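Local coordinates for protein DsvD (Desulfovibrio vulgaris, PDB 1UCR) that may play an essential role in dissimilatory sulfite reduction and, with its winged-helix motif, possibly interacts with DNA, at residues B[40-53]-B[59-71]. Sequence-based numbering, arbitrary orientation.
Sequences KKILTALVNDEVLE and STTMYGLKGAGKQ
Glu53 and the turn Leu65 to Ala68 illustrate how one carboxylate can bind two backbone N-H groups at the start of a helix. With CG wedged between its own backbone N and carbonyl carbon (chi1 59°) and the chain extended beyond, Glu53 brings its carboxylate to the amino end of helix 68-74. OE1 takes the N-H of Gly69 on its syn lone pair, 2.7 Å from Glu53 OE1 to Gly69 N. OE2 is met by Gly67 N from above the carboxylate plane (2.9 Å), and two waters also donate to it, one accepting from Lys66 NZ, the other from Lys70 N. This helix end would probably favour a charged carboxylate. Glu53 and Gly64 form an antiparallel hydrogen-bonded pair, and Lys66 N donates to Val51 O.

Tyr63 is the other centre of the contact. Leu43 CD1 sits over one ring face, 4.0 Å from the centroid, while Val47 CG2 abuts the ring edge in plane, 3.7 Å from Tyr63 CD2. Lys40, its chain kinked at chi2 and chi3 (65° and 66°), crosses the tyrosine nearly at right angles to donate a hydrogen bond from NZ to Tyr63 OH (2.9 Å); a weak one goes to Thr61 OG1. The ammonium also makes a cation-pi contact with Phe24.

Glu50, in a Schellman motif ending helix 36-48, runs alongside Lys66 without a salt bridge (OE2 to NZ 4.1 Å); its OE2 is hydrogen-bonded to Gln6 of the second subunit. The whole joins helix 36-48 to the wing hairpin, where strand 60-65 lies between strands 22-23 and 52-57, while Leu52 and Leu65 rest on Leu12 of helix 3-12.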
# COMPACT_ATOMS: atom_id res chain seq x y z
N LYS B 40 3.48 -1.49 18.13
CA LYS B 40 2.50 -0.42 17.91
C LYS B 40 3.16 0.77 17.25
O LYS B 40 2.60 1.35 16.33
CB LYS B 40 1.87 -0.02 19.26
CG LYS B 40 0.85 1.13 19.10
CD LYS B 40 -0.42 0.88 18.30
CE LYS B 40 -1.35 -0.15 18.99
NZ LYS B 40 -2.67 -0.22 18.20
N LYS B 41 4.37 1.15 17.67
CA LYS B 41 5.04 2.30 17.04
C LYS B 41 5.35 2.05 15.59
O LYS B 41 5.16 2.94 14.75
CB LYS B 41 6.32 2.63 17.84
CG LYS B 41 6.09 3.29 19.21
CD LYS B 41 5.63 4.73 19.11
CE LYS B 41 5.43 5.43 20.45
NZ LYS B 41 6.60 5.43 21.38
N ILE B 42 5.86 0.86 15.25
CA ILE B 42 6.18 0.70 13.83
C ILE B 42 4.96 0.60 12.95
O ILE B 42 4.98 1.15 11.83
CB ILE B 42 7.16 -0.42 13.55
CG1 ILE B 42 6.56 -1.77 13.74
CG2 ILE B 42 8.49 -0.27 14.30
CD1 ILE B 42 7.48 -2.89 13.26
N LEU B 43 3.89 -0.03 13.44
CA LEU B 43 2.66 -0.05 12.66
C LEU B 43 2.11 1.37 12.47
O LEU B 43 1.63 1.72 11.37
CB LEU B 43 1.61 -0.94 13.37
CG LEU B 43 1.93 -2.43 13.34
CD1 LEU B 43 0.94 -3.16 14.25
CD2 LEU B 43 1.84 -3.01 11.93
N THR B 44 2.17 2.18 13.53
CA THR B 44 1.64 3.53 13.43
C THR B 44 2.44 4.34 12.45
O THR B 44 1.85 5.12 11.68
CB THR B 44 1.69 4.19 14.84
OG1 THR B 44 0.92 3.40 15.75
CG2 THR B 44 1.09 5.56 14.78
N ALA B 45 3.78 4.20 12.44
CA ALA B 45 4.58 4.92 11.47
C ALA B 45 4.25 4.51 10.06
O ALA B 45 4.17 5.35 9.17
CB ALA B 45 6.05 4.62 11.76
N LEU B 46 4.01 3.21 9.83
CA LEU B 46 3.60 2.76 8.50
C LEU B 46 2.22 3.31 8.12
O LEU B 46 2.01 3.58 6.92
CB LEU B 46 3.64 1.24 8.42
CG LEU B 46 5.03 0.62 8.42
CD1 LEU B 46 4.92 -0.85 8.69
CD2 LEU B 46 5.74 0.86 7.09
N VAL B 47 1.29 3.45 9.08
CA VAL B 47 0.01 4.13 8.74
C VAL B 47 0.27 5.57 8.42
O VAL B 47 -0.30 6.09 7.43
CB VAL B 47 -0.96 3.96 9.94
CG1 VAL B 47 -2.17 4.84 9.71
CG2 VAL B 47 -1.36 2.51 10.12
N ASN B 48 1.09 6.28 9.18
CA ASN B 48 1.34 7.70 8.88
C ASN B 48 1.93 7.86 7.48
O ASN B 48 1.60 8.81 6.77
CB ASN B 48 2.34 8.25 9.89
CG ASN B 48 1.82 8.31 11.29
OD1 ASN B 48 0.63 8.29 11.52
ND2 ASN B 48 2.80 8.40 12.23
N ASP B 49 2.79 6.92 7.09
CA ASP B 49 3.40 6.96 5.76
C ASP B 49 2.50 6.44 4.65
O ASP B 49 2.89 6.50 3.47
CB ASP B 49 4.69 6.17 5.81
CG ASP B 49 5.71 6.96 6.61
OD1 ASP B 49 6.69 6.45 7.08
OD2 ASP B 49 5.61 8.22 6.77
N GLU B 50 1.33 5.94 4.99
CA GLU B 50 0.30 5.46 4.10
C GLU B 50 0.73 4.18 3.40
O GLU B 50 0.15 3.81 2.37
CB GLU B 50 -0.16 6.51 3.09
CG GLU B 50 -0.74 7.72 3.82
CD GLU B 50 -1.29 8.75 2.93
OE1 GLU B 50 -0.91 9.94 3.03
OE2 GLU B 50 -2.14 8.39 2.08
N VAL B 51 1.68 3.45 3.97
CA VAL B 51 1.94 2.08 3.56
C VAL B 51 0.83 1.17 4.07
O VAL B 51 0.42 0.24 3.41
CB VAL B 51 3.31 1.61 4.08
CG1 VAL B 51 3.57 0.15 3.76
CG2 VAL B 51 4.39 2.50 3.49
N LEU B 52 0.36 1.46 5.29
CA LEU B 52 -0.76 0.73 5.87
C LEU B 52 -1.96 1.63 6.03
O LEU B 52 -1.84 2.87 6.05
CB LEU B 52 -0.44 0.19 7.30
CG LEU B 52 0.74 -0.77 7.35
CD1 LEU B 52 0.99 -1.22 8.79
CD2 LEU B 52 0.56 -1.97 6.45
N GLU B 53 -3.12 1.00 6.16
CA GLU B 53 -4.37 1.64 6.61
C GLU B 53 -4.78 1.01 7.93
O GLU B 53 -4.46 -0.15 8.22
CB GLU B 53 -5.40 1.56 5.52
CG GLU B 53 -5.75 0.19 5.07
CD GLU B 53 -6.52 0.12 3.79
OE1 GLU B 53 -7.13 -0.97 3.58
OE2 GLU B 53 -6.53 1.07 2.97
N SER B 59 -12.71 -3.90 20.57
CA SER B 59 -11.86 -3.32 21.58
C SER B 59 -10.41 -3.16 21.14
O SER B 59 -9.62 -2.72 21.95
CB SER B 59 -11.87 -4.17 22.86
OG SER B 59 -11.48 -5.46 22.49
N THR B 60 -10.09 -3.45 19.89
CA THR B 60 -8.71 -3.39 19.41
C THR B 60 -8.66 -2.69 18.09
O THR B 60 -9.50 -1.83 17.77
CB THR B 60 -8.12 -4.82 19.45
OG1 THR B 60 -6.73 -4.76 19.11
CG2 THR B 60 -8.79 -5.76 18.48
N THR B 61 -7.59 -2.99 17.33
CA THR B 61 -7.26 -2.30 16.10
C THR B 61 -6.89 -3.34 15.07
O THR B 61 -6.48 -4.46 15.40
CB THR B 61 -6.11 -1.27 16.31
OG1 THR B 61 -4.96 -1.98 16.76
CG2 THR B 61 -6.56 -0.22 17.33
N MET B 62 -7.00 -2.95 13.79
CA MET B 62 -6.52 -3.76 12.68
C MET B 62 -5.77 -2.90 11.70
O MET B 62 -5.94 -1.68 11.62
CB MET B 62 -7.68 -4.47 11.96
CG MET B 62 -8.53 -5.31 12.92
SD MET B 62 -9.79 -6.29 12.04
CE MET B 62 -8.82 -7.75 11.66
N TYR B 63 -4.92 -3.59 10.91
CA TYR B 63 -4.03 -2.95 9.97
C TYR B 63 -4.00 -3.78 8.71
O TYR B 63 -3.99 -5.02 8.79
CB TYR B 63 -2.59 -2.83 10.49
CG TYR B 63 -2.46 -2.06 11.80
CD1 TYR B 63 -2.78 -2.66 13.03
CD2 TYR B 63 -2.06 -0.71 11.79
CE1 TYR B 63 -2.68 -1.94 14.20
CE2 TYR B 63 -1.94 0.00 12.99
CZ TYR B 63 -2.26 -0.64 14.18
OH TYR B 63 -2.16 0.02 15.39
N GLY B 64 -3.88 -3.15 7.56
CA GLY B 64 -3.62 -3.81 6.29
C GLY B 64 -2.91 -2.87 5.35
O GLY B 64 -2.73 -1.69 5.64
N LEU B 65 -2.45 -3.42 4.20
CA LEU B 65 -1.80 -2.55 3.24
C LEU B 65 -2.75 -1.52 2.64
O LEU B 65 -3.93 -1.79 2.42
CB LEU B 65 -1.22 -3.44 2.09
CG LEU B 65 0.00 -4.23 2.54
CD1 LEU B 65 0.30 -5.35 1.54
CD2 LEU B 65 1.27 -3.37 2.76
N LYS B 66 -2.26 -0.29 2.38
CA LYS B 66 -3.10 0.78 1.84
C LYS B 66 -3.80 0.31 0.60
O LYS B 66 -3.15 -0.21 -0.32
CB LYS B 66 -2.18 1.95 1.49
CG LYS B 66 -2.92 3.21 1.13
CD LYS B 66 -3.58 3.81 2.38
CE LYS B 66 -4.10 5.23 2.11
NZ LYS B 66 -4.93 5.63 3.33
N GLY B 67 -5.09 0.53 0.56
CA GLY B 67 -5.90 0.13 -0.60
C GLY B 67 -6.57 -1.21 -0.42
O GLY B 67 -7.53 -1.52 -1.15
N ALA B 68 -6.15 -2.06 0.52
CA ALA B 68 -6.72 -3.40 0.65
C ALA B 68 -8.19 -3.36 0.99
O ALA B 68 -8.93 -4.25 0.46
CB ALA B 68 -5.96 -4.19 1.72
N GLY B 69 -8.58 -2.41 1.84
CA GLY B 69 -10.01 -2.31 2.20
C GLY B 69 -10.91 -2.07 1.03
O GLY B 69 -11.98 -2.71 0.79
N LYS B 70 -10.56 -1.10 0.19
CA LYS B 70 -11.38 -0.73 -0.97
C LYS B 70 -11.31 -1.86 -2.00
O LYS B 70 -12.33 -2.11 -2.68
CB LYS B 70 -10.89 0.60 -1.55
CG LYS B 70 -11.08 1.78 -0.60
CD LYS B 70 -11.69 3.03 -1.21
CE LYS B 70 -11.71 4.17 -0.19
NZ LYS B 70 -11.46 5.53 -0.74
N GLN B 71 -10.14 -2.51 -2.11
CA GLN B 71 -10.05 -3.59 -3.08
C GLN B 71 -10.94 -4.75 -2.67
O GLN B 71 -11.57 -5.31 -3.60
CB GLN B 71 -8.61 -4.11 -3.26
CG GLN B 71 -8.70 -5.55 -3.76
CD GLN B 71 -8.05 -5.84 -5.09
OE1 GLN B 71 -8.72 -6.18 -6.09
NE2 GLN B 71 -6.73 -5.72 -5.08
O HOH W 1 -5.56 8.16 2.76
O HOH W 2 -3.32 5.17 5.75
O HOH W 3 -8.65 0.91 1.18
O HOH W 4 -7.05 3.75 3.18